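Local coordinates for alpha-1,4-endofucoidanase (Mariniflexile fucanivorans, PDB 6DLH), which hydrolyses alpha-1,4 linkages inside the sulfated fucan chains of fucoidan, acting as a retaining endo-enzyme of glycoside hydrolase family 107, at residues T604-V607 with L612-D615; V556-F561 with L566-T571; W367-I372 with D409-E414. All coordinates share one frame; numbering follows the deposited sequence.

In the fold
Contact 3 (367-372 with 409-414) comes first along the chain. It joins helices 361-372 and 399-415, which pack beside the seven-stranded parallel sheet. Contact 2 (556-561 with 566-571) closes before contact 1 (604-607 with 612-615) opens, and both lie in a single Ig-like module, their centres about 7 Å apart. Strands 567-572 and 599-608 are neighbours in one sheet, so the two contacts share it, and both run close to the same calcium ion. The centre of contact 3 lies about 42 Å from that of contact 2 and 48 Å from that of contact 1, reflecting the extended, multi-domain build of the enzyme.

Contact 1 (T604-V607 with L612-D615); sequences TFNV and LSSD
The carbonyl oxygen of Ser614 is gripped by two donors, one from the facing strand and one from outside the pair. Val607 N reaches Ser614 O at 3.1 Å with an N-H...O angle of 173°, arriving almost in line with the C=O bond, while the indole NE1 of Trp532 gives the same oxygen a second hydrogen bond. The return bond, from Ser614 N to Val607 O at 3.2 Å, is more bent at 149°, and its donor sits tilted from the carbonyl plane. Together they make Val607 and Ser614 a hydrogen-bonded antiparallel pair, next to the non-hydrogen-bonded pair of Asn606 with Asp615. These pairs belong to the beta hairpin of strands 599-608 and 613-623 in an Ig-like module, and Leu612, at the turn, donates its backbone N-H to Asp609, a calcium ligand. Just beyond the Asn606-Asp615 pair, CA of Asp615 approaches Phe605 O at 3.2 Å in a CA-H...O contact. On the face shared by Val607 and Ser614, methyl CG1 of Val607 lies 3.8 Å from Ser614 OG; that hydroxyl is held elsewhere by the carbonyl of Pro530. The other face carries Asn606 and Asp615. Farther along, Thr604 turns its methyl CG2 anti to the backbone N (chi1 -59° for OG1), bringing it within 4.0 Å of Asp615 CB, while OG1 bonds to Ser572.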
ATOM      1  N   THR A 604      -5.349  29.895   6.737  1.00 42.35           N
ATOM      2  CA  THR A 604      -6.384  29.951   5.715  1.00 46.23           C
ATOM      3  C   THR A 604      -6.065  28.946   4.608  1.00 43.60           C
ATOM      4  O   THR A 604      -4.921  28.854   4.172  1.00 44.17           O
ATOM      5  CB  THR A 604      -6.577  31.371   5.159  1.00 48.41           C
ATOM      6  OG1 THR A 604      -6.928  32.235   6.239  1.00 49.20           O
ATOM      7  CG2 THR A 604      -7.656  31.461   4.099  1.00 49.45           C
ATOM      8  N   PHE A 605      -7.098  28.224   4.151  1.00 40.40           N
ATOM      9  CA  PHE A 605      -6.956  27.278   3.057  1.00 42.09           C
ATOM     10  C   PHE A 605      -7.992  27.553   1.966  1.00 42.49           C
ATOM     11  O   PHE A 605      -9.187  27.676   2.238  1.00 45.63           O
ATOM     12  CB  PHE A 605      -6.938  25.837   3.583  1.00 41.39           C
ATOM     13  CG  PHE A 605      -5.595  25.397   4.113  1.00 42.97           C
ATOM     14  CD1 PHE A 605      -5.203  25.699   5.413  1.00 42.35           C
ATOM     15  CD2 PHE A 605      -4.705  24.697   3.307  1.00 43.46           C
ATOM     16  CE1 PHE A 605      -3.961  25.309   5.894  1.00 41.55           C
ATOM     17  CE2 PHE A 605      -3.464  24.304   3.790  1.00 43.58           C
ATOM     18  CZ  PHE A 605      -3.091  24.619   5.081  1.00 42.90           C
ATOM     19  N   ASN A 606      -7.513  27.664   0.723  1.00 41.25           N
ATOM     20  CA  ASN A 606      -8.389  27.845  -0.425  1.00 40.92           C
ATOM     21  C   ASN A 606      -8.564  26.509  -1.142  1.00 39.78           C
ATOM     22  O   ASN A 606      -7.596  25.780  -1.326  1.00 42.62           O
ATOM     23  CB  ASN A 606      -7.866  28.917  -1.389  1.00 39.75           C
ATOM     24  CG  ASN A 606      -8.808  29.170  -2.549  1.00 43.46           C
ATOM     25  OD1 ASN A 606      -9.773  29.927  -2.425  1.00 45.10           O
ATOM     26  ND2 ASN A 606      -8.543  28.539  -3.681  1.00 43.32           N
ATOM     27  N   VAL A 607      -9.804  26.202  -1.538  1.00 38.78           N
ATOM     28  CA  VAL A 607     -10.090  25.112  -2.454  1.00 39.79           C
ATOM     29  C   VAL A 607     -10.716  25.712  -3.711  1.00 42.63           C
ATOM     30  O   VAL A 607     -11.697  26.448  -3.613  1.00 44.59           O
ATOM     31  CB  VAL A 607     -10.989  24.033  -1.813  1.00 39.50           C
ATOM     32  CG1 VAL A 607     -12.339  24.584  -1.376  1.00 38.13           C
ATOM     33  CG2 VAL A 607     -11.176  22.823  -2.721  1.00 37.01           C
ATOM     34  N   LEU A 612     -14.320  28.931  -9.646  1.00 40.20           N
ATOM     35  CA  LEU A 612     -14.778  29.426  -8.352  1.00 41.39           C
ATOM     36  C   LEU A 612     -13.984  28.751  -7.236  1.00 43.74           C
ATOM     37  O   LEU A 612     -13.403  27.681  -7.441  1.00 42.59           O
ATOM     38  CB  LEU A 612     -16.283  29.161  -8.194  1.00 40.82           C
ATOM     39  CG  LEU A 612     -17.184  29.737  -9.287  1.00 41.22           C
ATOM     40  CD1 LEU A 612     -18.593  29.165  -9.198  1.00 41.17           C
ATOM     41  CD2 LEU A 612     -17.217  31.255  -9.228  1.00 39.84           C
ATOM     42  N   SER A 613     -13.979  29.387  -6.053  1.00 43.96           N
ATOM     43  CA  SER A 613     -13.274  28.881  -4.885  1.00 40.70           C
ATOM     44  C   SER A 613     -13.963  29.336  -3.595  1.00 44.17           C
ATOM     45  O   SER A 613     -14.930  30.092  -3.645  1.00 42.46           O
ATOM     46  CB  SER A 613     -11.830  29.289  -4.914  1.00 37.54           C
ATOM     47  OG  SER A 613     -11.700  30.694  -4.817  1.00 36.55           O
ATOM     48  N   SER A 614     -13.458  28.846  -2.450  1.00 44.47           N
ATOM     49  CA  SER A 614     -13.933  29.202  -1.121  1.00 44.95           C
ATOM     50  C   SER A 614     -12.855  28.905  -0.082  1.00 46.15           C
ATOM     51  O   SER A 614     -12.020  28.030  -0.287  1.00 51.09           O
ATOM     52  CB  SER A 614     -15.242  28.512  -0.786  1.00 44.35           C
ATOM     53  OG  SER A 614     -15.078  27.109  -0.644  1.00 41.71           O
ATOM     54  N   ASP A 615     -12.880  29.641   1.032  1.00 45.45           N
ATOM     55  CA  ASP A 615     -11.848  29.531   2.051  1.00 43.95           C
ATOM     56  C   ASP A 615     -12.413  28.855   3.298  1.00 43.11           C
ATOM     57  O   ASP A 615     -13.628  28.731   3.459  1.00 42.73           O
ATOM     58  CB  ASP A 615     -11.249  30.897   2.402  1.00 44.63           C
ATOM     59  CG  ASP A 615     -10.631  31.635   1.225  1.00 48.07           C
ATOM     60  OD1 ASP A 615      -9.938  30.986   0.409  1.00 46.98           O
ATOM     61  OD2 ASP A 615     -10.839  32.860   1.136  1.00 51.88           O
TER

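Contact 2 (V556-F561 with L566-T571); sequences VDFYDF and LTITKT. With CA (calcium ion), chain G.
The ring of Phe558 receives Ile568 over one face and Leu566 at its edge. Methyl CD1 of Ile568 sits 3.6 Å from the Phe558 ring centroid and 25° off the ring normal, a CH-pi contact displaced toward the rim. The offset is toward the CE2-CZ side, where Ile568 CD1 comes within 3.3 Å of Phe558 CE2, a tight approach. Leu566 meets the same ring differently: its methyl CD1 lies in the ring plane, 3.6 Å from Phe558 CD1, with the leucine running antiparallel alongside the phenylalanine. Phe558 has CG placed between its backbone N and carbonyl carbon (chi1 62°), a setting that directs the ring toward Leu566 and Ile568.

The second branch of Leu566 serves a different neighbour. Its CD2 is 3.8 Å from Asp560 OD2, so a leucine methyl packs beside a carboxylate oxygen that also binds metal. That oxygen coordinates the calcium ion at 2.5 Å, and a water ligates the ion at 2.6 Å. Asp609, Glu562, Asp564 and the carbonyl oxygen of Gly528 complete the observed shell; the calcium charge probably offsets the repulsion among these carboxylates and keeps Asp560 ionised. Leu566 thus links a hydrophobic cluster directly to the wall of a calcium site.

No hydrogen bond crosses between the two segments; the contact is made almost wholly by side chains in the core of the Ig-like module. Strand 558-559 instead pairs with strand 531-532, through Tyr559 and Val531, whereas strand 567-572 lies at the edge of the four-stranded sheet beside strand 599-608, whose Val607 packs against both Phe558 and Leu566.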
ATOM      1  N   VAL A 556     -14.613  14.296   2.306  1.00 38.87           N
ATOM      2  CA  VAL A 556     -14.532  14.308   3.761  1.00 37.92           C
ATOM      3  C   VAL A 556     -14.346  15.753   4.218  1.00 39.67           C
ATOM      4  O   VAL A 556     -15.144  16.266   5.000  1.00 40.33           O
ATOM      5  CB  VAL A 556     -13.391  13.415   4.293  1.00 37.51           C
ATOM      6  CG1 VAL A 556     -13.400  13.317   5.813  1.00 35.97           C
ATOM      7  CG2 VAL A 556     -13.402  12.025   3.673  1.00 38.03           C
ATOM      8  N   ASP A 557     -13.296  16.404   3.698  1.00 38.76           N
ATOM      9  CA  ASP A 557     -12.884  17.715   4.181  1.00 38.46           C
ATOM     10  C   ASP A 557     -13.282  18.818   3.198  1.00 38.86           C
ATOM     11  O   ASP A 557     -13.419  19.972   3.600  1.00 37.74           O
ATOM     12  CB  ASP A 557     -11.398  17.725   4.538  1.00 38.63           C
ATOM     13  CG  ASP A 557     -11.036  16.629   5.523  1.00 39.89           C
ATOM     14  OD1 ASP A 557     -11.528  16.684   6.660  1.00 40.84           O
ATOM     15  OD2 ASP A 557     -10.289  15.714   5.132  1.00 44.15           O
ATOM     16  N   PHE A 558     -13.468  18.457   1.919  1.00 37.68           N
ATOM     17  CA  PHE A 558     -13.814  19.404   0.870  1.00 36.91           C
ATOM     18  C   PHE A 558     -14.502  18.646  -0.261  1.00 37.06           C
ATOM     19  O   PHE A 558     -14.359  17.428  -0.360  1.00 39.41           O
ATOM     20  CB  PHE A 558     -12.569  20.178   0.423  1.00 38.88           C
ATOM     21  CG  PHE A 558     -11.477  19.320  -0.171  1.00 42.48           C
ATOM     22  CD1 PHE A 558     -11.409  19.102  -1.542  1.00 41.59           C
ATOM     23  CD2 PHE A 558     -10.527  18.717   0.640  1.00 42.25           C
ATOM     24  CE1 PHE A 558     -10.415  18.302  -2.085  1.00 44.63           C
ATOM     25  CE2 PHE A 558      -9.537  17.913   0.096  1.00 43.86           C
ATOM     26  CZ  PHE A 558      -9.481  17.709  -1.266  1.00 44.73           C
ATOM     27  N   TYR A 559     -15.254  19.352  -1.112  1.00 36.09           N
ATOM     28  CA  TYR A 559     -16.016  18.657  -2.139  1.00 37.77           C
ATOM     29  C   TYR A 559     -16.481  19.610  -3.241  1.00 38.84           C
ATOM     30  O   TYR A 559     -16.567  20.816  -3.031  1.00 39.13           O
ATOM     31  CB  TYR A 559     -17.181  17.882  -1.513  1.00 36.83           C
ATOM     32  CG  TYR A 559     -17.955  17.035  -2.488  1.00 40.13           C
ATOM     33  CD1 TYR A 559     -17.423  15.856  -2.997  1.00 38.92           C
ATOM     34  CD2 TYR A 559     -19.221  17.414  -2.915  1.00 39.80           C
ATOM     35  CE1 TYR A 559     -18.134  15.074  -3.894  1.00 38.07           C
ATOM     36  CE2 TYR A 559     -19.940  16.644  -3.817  1.00 39.74           C
ATOM     37  CZ  TYR A 559     -19.395  15.470  -4.307  1.00 39.09           C
ATOM     38  OH  TYR A 559     -20.105  14.707  -5.192  1.00 41.14           O
ATOM     39  N   ASP A 560     -16.787  19.037  -4.414  1.00 37.10           N
ATOM     40  CA  ASP A 560     -17.245  19.781  -5.577  1.00 37.68           C
ATOM     41  C   ASP A 560     -18.387  19.017  -6.241  1.00 38.85           C
ATOM     42  O   ASP A 560     -18.237  17.848  -6.605  1.00 38.56           O
ATOM     43  CB  ASP A 560     -16.107  20.046  -6.567  1.00 36.39           C
ATOM     44  CG  ASP A 560     -16.526  20.917  -7.741  1.00 37.52           C
ATOM     45  OD1 ASP A 560     -17.269  20.417  -8.632  1.00 39.82           O
ATOM     46  OD2 ASP A 560     -16.129  22.090  -7.757  1.00 35.96           O
ATOM     47  N   PHE A 561     -19.519  19.702  -6.432  1.00 38.74           N
ATOM     48  CA  PHE A 561     -20.747  19.003  -6.783  1.00 40.07           C
ATOM     49  C   PHE A 561     -20.801  18.686  -8.273  1.00 39.84           C
ATOM     50  O   PHE A 561     -21.701  17.971  -8.705  1.00 42.08           O
ATOM     51  CB  PHE A 561     -21.986  19.751  -6.281  1.00 39.29           C
ATOM     52  CG  PHE A 561     -22.293  19.480  -4.831  1.00 38.20           C
ATOM     53  CD1 PHE A 561     -21.716  20.247  -3.830  1.00 37.37           C
ATOM     54  CD2 PHE A 561     -23.137  18.439  -4.469  1.00 39.37           C
ATOM     55  CE1 PHE A 561     -21.983  19.982  -2.494  1.00 35.77           C
ATOM     56  CE2 PHE A 561     -23.408  18.177  -3.133  1.00 37.18           C
ATOM     57  CZ  PHE A 561     -22.826  18.949  -2.149  1.00 36.12           C
ATOM     58  N   LEU A 566      -9.762  19.690  -8.310  1.00 43.17           N
ATOM     59  CA  LEU A 566      -9.611  20.719  -7.292  1.00 42.06           C
ATOM     60  C   LEU A 566      -8.145  20.928  -6.935  1.00 41.22           C
ATOM     61  O   LEU A 566      -7.349  19.994  -6.980  1.00 43.20           O
ATOM     62  CB  LEU A 566     -10.408  20.326  -6.041  1.00 41.47           C
ATOM     63  CG  LEU A 566     -11.906  20.104  -6.244  1.00 40.80           C
ATOM     64  CD1 LEU A 566     -12.579  19.747  -4.929  1.00 37.37           C
ATOM     65  CD2 LEU A 566     -12.562  21.331  -6.868  1.00 40.78           C
ATOM     66  N   THR A 567      -7.825  22.170  -6.552  1.00 40.27           N
ATOM     67  CA  THR A 567      -6.523  22.560  -6.037  1.00 39.68           C
ATOM     68  C   THR A 567      -6.716  23.209  -4.669  1.00 42.41           C
ATOM     69  O   THR A 567      -7.600  24.050  -4.499  1.00 40.64           O
ATOM     70  CB  THR A 567      -5.837  23.559  -6.980  1.00 39.35           C
ATOM     71  OG1 THR A 567      -5.870  23.009  -8.299  1.00 41.38           O
ATOM     72  CG2 THR A 567      -4.421  23.907  -6.568  1.00 34.34           C
ATOM     73  N   ILE A 568      -5.873  22.805  -3.709  1.00 42.43           N
ATOM     74  CA  ILE A 568      -5.852  23.390  -2.380  1.00 43.74           C
ATOM     75  C   ILE A 568      -4.568  24.190  -2.229  1.00 45.02           C
ATOM     76  O   ILE A 568      -3.504  23.748  -2.657  1.00 48.02           O
ATOM     77  CB  ILE A 568      -5.971  22.306  -1.289  1.00 43.87           C
ATOM     78  CG1 ILE A 568      -7.270  21.510  -1.429  1.00 43.11           C
ATOM     79  CG2 ILE A 568      -5.825  22.916   0.101  1.00 41.38           C
ATOM     80  CD1 ILE A 568      -7.348  20.331  -0.507  1.00 46.96           C
ATOM     81  N   THR A 569      -4.697  25.365  -1.607  1.00 46.32           N
ATOM     82  CA  THR A 569      -3.591  26.269  -1.351  1.00 46.26           C
ATOM     83  C   THR A 569      -3.682  26.732   0.096  1.00 47.29           C
ATOM     84  O   THR A 569      -4.775  26.988   0.603  1.00 49.32           O
ATOM     85  CB  THR A 569      -3.676  27.509  -2.254  1.00 49.48           C
ATOM     86  OG1 THR A 569      -3.959  27.088  -3.587  1.00 49.82           O
ATOM     87  CG2 THR A 569      -2.419  28.355  -2.233  1.00 48.79           C
ATOM     88  N   LYS A 570      -2.521  26.815   0.748  1.00 44.31           N
ATOM     89  CA  LYS A 570      -2.388  27.547   1.991  1.00 44.68           C
ATOM     90  C   LYS A 570      -2.212  29.019   1.628  1.00 47.35           C
ATOM     91  O   LYS A 570      -1.319  29.352   0.852  1.00 44.55           O
ATOM     92  CB  LYS A 570      -1.173  27.015   2.756  1.00 43.49           C
ATOM     93  CG  LYS A 570      -0.714  27.845   3.948  1.00 41.08           C
ATOM     94  CD  LYS A 570       0.472  27.223   4.649  1.00 37.72           C
ATOM     95  CE  LYS A 570       1.051  28.102   5.732  1.00 39.37           C
ATOM     96  NZ  LYS A 570       2.344  27.579   6.232  1.00 39.81           N
ATOM     97  N   THR A 571      -3.072  29.886   2.188  1.00 48.83           N
ATOM     98  CA  THR A 571      -3.066  31.294   1.814  1.00 50.23           C
ATOM     99  C   THR A 571      -2.561  32.192   2.946  1.00 50.74           C
ATOM    100  O   THR A 571      -2.179  33.330   2.695  1.00 54.38           O
ATOM    101  CB  THR A 571      -4.389  31.754   1.176  1.00 50.62           C
ATOM    102  OG1 THR A 571      -5.450  31.594   2.117  1.00 51.84           O
ATOM    103  CG2 THR A 571      -4.730  31.038  -0.116  1.00 50.57           C
TER
HETATM  104 CA    CA G 806     -17.511  23.202  -9.537  1.00 42.08          CA
HETATM  105  O   HOH W   1     -18.155  24.942 -11.324  1.00 23.39           O

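Contact 3 (W367-I372 with D409-E414)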
ATOM      1  N   TRP A 367       9.675 -14.537 -22.118  1.00 21.87           N
ATOM      2  CA  TRP A 367       9.090 -15.260 -20.992  1.00 22.21           C
ATOM      3  C   TRP A 367       7.616 -14.878 -20.870  1.00 22.98           C
ATOM      4  O   TRP A 367       6.748 -15.752 -20.772  1.00 23.17           O
ATOM      5  CB  TRP A 367       9.818 -14.977 -19.664  1.00 21.45           C
ATOM      6  CG  TRP A 367      11.127 -15.675 -19.430  1.00 22.16           C
ATOM      7  CD1 TRP A 367      12.188 -15.766 -20.286  1.00 22.14           C
ATOM      8  CD2 TRP A 367      11.545 -16.329 -18.214  1.00 22.48           C
ATOM      9  NE1 TRP A 367      13.223 -16.450 -19.702  1.00 23.06           N
ATOM     10  CE2 TRP A 367      12.862 -16.795 -18.423  1.00 23.17           C
ATOM     11  CE3 TRP A 367      10.936 -16.575 -16.978  1.00 22.94           C
ATOM     12  CZ2 TRP A 367      13.573 -17.489 -17.442  1.00 22.74           C
ATOM     13  CZ3 TRP A 367      11.637 -17.258 -16.007  1.00 23.48           C
ATOM     14  CH2 TRP A 367      12.940 -17.710 -16.240  1.00 23.54           C
ATOM     15  N   THR A 368       7.349 -13.562 -20.887  1.00 22.31           N
ATOM     16  CA  THR A 368       5.996 -13.064 -20.701  1.00 22.49           C
ATOM     17  C   THR A 368       5.091 -13.616 -21.799  1.00 23.19           C
ATOM     18  O   THR A 368       4.035 -14.183 -21.511  1.00 23.59           O
ATOM     19  CB  THR A 368       5.970 -11.534 -20.578  1.00 21.99           C
ATOM     20  OG1 THR A 368       6.779 -11.154 -19.465  1.00 23.00           O
ATOM     21  CG2 THR A 368       4.578 -10.982 -20.367  1.00 21.86           C
ATOM     22  N   SER A 369       5.524 -13.463 -23.060  1.00 23.69           N
ATOM     23  CA  SER A 369       4.682 -13.825 -24.189  1.00 23.95           C
ATOM     24  C   SER A 369       4.530 -15.343 -24.284  1.00 24.78           C
ATOM     25  O   SER A 369       3.450 -15.830 -24.620  1.00 24.60           O
ATOM     26  CB  SER A 369       5.183 -13.221 -25.478  1.00 25.21           C
ATOM     27  OG  SER A 369       6.551 -13.534 -25.685  1.00 27.54           O
ATOM     28  N   THR A 370       5.610 -16.081 -23.982  1.00 23.49           N
ATOM     29  CA  THR A 370       5.529 -17.531 -23.958  1.00 23.45           C
ATOM     30  C   THR A 370       4.496 -17.945 -22.916  1.00 22.74           C
ATOM     31  O   THR A 370       3.683 -18.828 -23.157  1.00 24.47           O
ATOM     32  CB  THR A 370       6.896 -18.189 -23.701  1.00 24.04           C
ATOM     33  OG1 THR A 370       7.735 -17.995 -24.841  1.00 24.59           O
ATOM     34  CG2 THR A 370       6.791 -19.676 -23.435  1.00 22.69           C
ATOM     35  N   GLY A 371       4.530 -17.286 -21.758  1.00 23.56           N
ATOM     36  CA  GLY A 371       3.695 -17.677 -20.633  1.00 24.31           C
ATOM     37  C   GLY A 371       2.207 -17.368 -20.819  1.00 25.94           C
ATOM     38  O   GLY A 371       1.372 -18.131 -20.339  1.00 26.60           O
ATOM     39  N   ILE A 372       1.868 -16.247 -21.481  1.00 25.41           N
ATOM     40  CA  ILE A 372       0.502 -15.736 -21.418  1.00 25.20           C
ATOM     41  C   ILE A 372      -0.206 -15.751 -22.778  1.00 25.91           C
ATOM     42  O   ILE A 372      -1.430 -15.862 -22.821  1.00 25.14           O
ATOM     43  CB  ILE A 372       0.392 -14.362 -20.709  1.00 24.55           C
ATOM     44  CG1 ILE A 372       0.903 -13.195 -21.562  1.00 25.29           C
ATOM     45  CG2 ILE A 372       1.043 -14.382 -19.336  1.00 23.34           C
ATOM     46  CD1 ILE A 372       0.643 -11.815 -20.952  1.00 24.31           C
ATOM     47  N   ASP A 409       4.770  -4.420 -23.816  1.00 23.11           N
ATOM     48  CA  ASP A 409       3.483  -3.868 -24.214  1.00 23.14           C
ATOM     49  C   ASP A 409       3.413  -3.774 -25.737  1.00 23.25           C
ATOM     50  O   ASP A 409       2.418  -4.179 -26.326  1.00 22.32           O
ATOM     51  CB  ASP A 409       3.187  -2.538 -23.509  1.00 24.86           C
ATOM     52  CG  ASP A 409       1.719  -2.122 -23.515  1.00 25.90           C
ATOM     53  OD1 ASP A 409       0.875  -2.904 -23.041  1.00 28.02           O
ATOM     54  OD2 ASP A 409       1.431  -1.002 -23.960  1.00 28.25           O
ATOM     55  N   THR A 410       4.489  -3.279 -26.366  1.00 24.61           N
ATOM     56  CA  THR A 410       4.546  -3.145 -27.814  1.00 26.09           C
ATOM     57  C   THR A 410       4.292  -4.505 -28.458  1.00 27.42           C
ATOM     58  O   THR A 410       3.482  -4.627 -29.373  1.00 26.48           O
ATOM     59  CB  THR A 410       5.880  -2.537 -28.271  1.00 27.41           C
ATOM     60  OG1 THR A 410       5.973  -1.231 -27.709  1.00 28.14           O
ATOM     61  CG2 THR A 410       6.014  -2.436 -29.775  1.00 27.31           C
ATOM     62  N   TYR A 411       4.980  -5.534 -27.951  1.00 27.58           N
ATOM     63  CA  TYR A 411       4.794  -6.882 -28.459  1.00 26.11           C
ATOM     64  C   TYR A 411       3.341  -7.344 -28.308  1.00 26.07           C
ATOM     65  O   TYR A 411       2.749  -7.818 -29.272  1.00 26.40           O
ATOM     66  CB  TYR A 411       5.771  -7.860 -27.802  1.00 26.73           C
ATOM     67  CG  TYR A 411       5.663  -9.256 -28.358  1.00 27.41           C
ATOM     68  CD1 TYR A 411       4.702 -10.134 -27.880  1.00 25.98           C
ATOM     69  CD2 TYR A 411       6.485  -9.684 -29.395  1.00 27.44           C
ATOM     70  CE1 TYR A 411       4.561 -11.405 -28.404  1.00 25.77           C
ATOM     71  CE2 TYR A 411       6.367 -10.961 -29.921  1.00 26.59           C
ATOM     72  CZ  TYR A 411       5.396 -11.818 -29.427  1.00 26.69           C
ATOM     73  OH  TYR A 411       5.266 -13.087 -29.911  1.00 27.07           O
ATOM     74  N   LEU A 412       2.776  -7.258 -27.098  1.00 24.49           N
ATOM     75  CA  LEU A 412       1.451  -7.824 -26.860  1.00 24.57           C
ATOM     76  C   LEU A 412       0.387  -7.073 -27.673  1.00 26.57           C
ATOM     77  O   LEU A 412      -0.580  -7.682 -28.130  1.00 25.58           O
ATOM     78  CB  LEU A 412       1.118  -7.824 -25.356  1.00 23.47           C
ATOM     79  CG  LEU A 412       1.998  -8.702 -24.455  1.00 25.01           C
ATOM     80  CD1 LEU A 412       1.633  -8.523 -22.988  1.00 23.44           C
ATOM     81  CD2 LEU A 412       1.907 -10.176 -24.837  1.00 23.48           C
ATOM     82  N   LYS A 413       0.562  -5.750 -27.844  1.00 26.64           N
ATOM     83  CA  LYS A 413      -0.363  -4.941 -28.625  1.00 28.60           C
ATOM     84  C   LYS A 413      -0.476  -5.483 -30.051  1.00 29.77           C
ATOM     85  O   LYS A 413      -1.574  -5.551 -30.601  1.00 31.34           O
ATOM     86  CB  LYS A 413       0.051  -3.468 -28.628  1.00 29.29           C
ATOM     87  CG  LYS A 413      -0.291  -2.682 -27.370  1.00 29.19           C
ATOM     88  CD  LYS A 413       0.219  -1.256 -27.419  1.00 30.55           C
ATOM     89  CE  LYS A 413      -0.694  -0.322 -28.180  1.00 33.70           C
ATOM     90  NZ  LYS A 413       0.008   0.909 -28.621  1.00 39.82           N
ATOM     91  N   GLU A 414       0.657  -5.906 -30.620  1.00 28.64           N
ATOM     92  CA  GLU A 414       0.682  -6.391 -31.987  1.00 30.00           C
ATOM     93  C   GLU A 414       0.297  -7.869 -32.080  1.00 31.89           C
ATOM     94  O   GLU A 414      -0.386  -8.253 -33.029  1.00 31.61           O
ATOM     95  CB  GLU A 414       2.042  -6.112 -32.632  1.00 31.84           C
ATOM     96  CG  GLU A 414       2.080  -6.459 -34.111  1.00 32.90           C
ATOM     97  CD  GLU A 414       3.363  -6.068 -34.818  1.00 36.11           C
ATOM     98  OE1 GLU A 414       4.166  -5.333 -34.211  1.00 38.84           O
ATOM     99  OE2 GLU A 414       3.555  -6.484 -35.979  1.00 39.03           O
TER
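Two helices beside the seven-stranded parallel sheet, 361-372 and 399-415, meet here close to a calcium site. Ser369 comes up against the ring of Tyr411, its CB lying 3.5 Å from Tyr411 CE1 in an oblique approach. With CG anti to its backbone N (chi1 -177°), Tyr411 extends the ring across to the other helix, where it meets the methylene of the serine more closely than the hydroxyl. Ser369 OG is engaged within its own helix, by the carbonyl oxygens of Val365 and Glu366, so the polar end of this side chain is satisfied locally. Strand 46-49 of the parallel sheet reaches the contact through Leu46, which touches Ile372 and Leu412. Those two side chains make the apolar half of the contact: their CD1 methyls, Ile372 CD1 and Leu412 CD1, stand 4.0 Å apart, with the side chains crossing at about a right angle. Leu412 also touches Thr77, a ligand of the calcium ion, and one turn earlier Asp409 hydrogen-bonds to the hydroxyl of Thr77 and to the backbone N of Arg76.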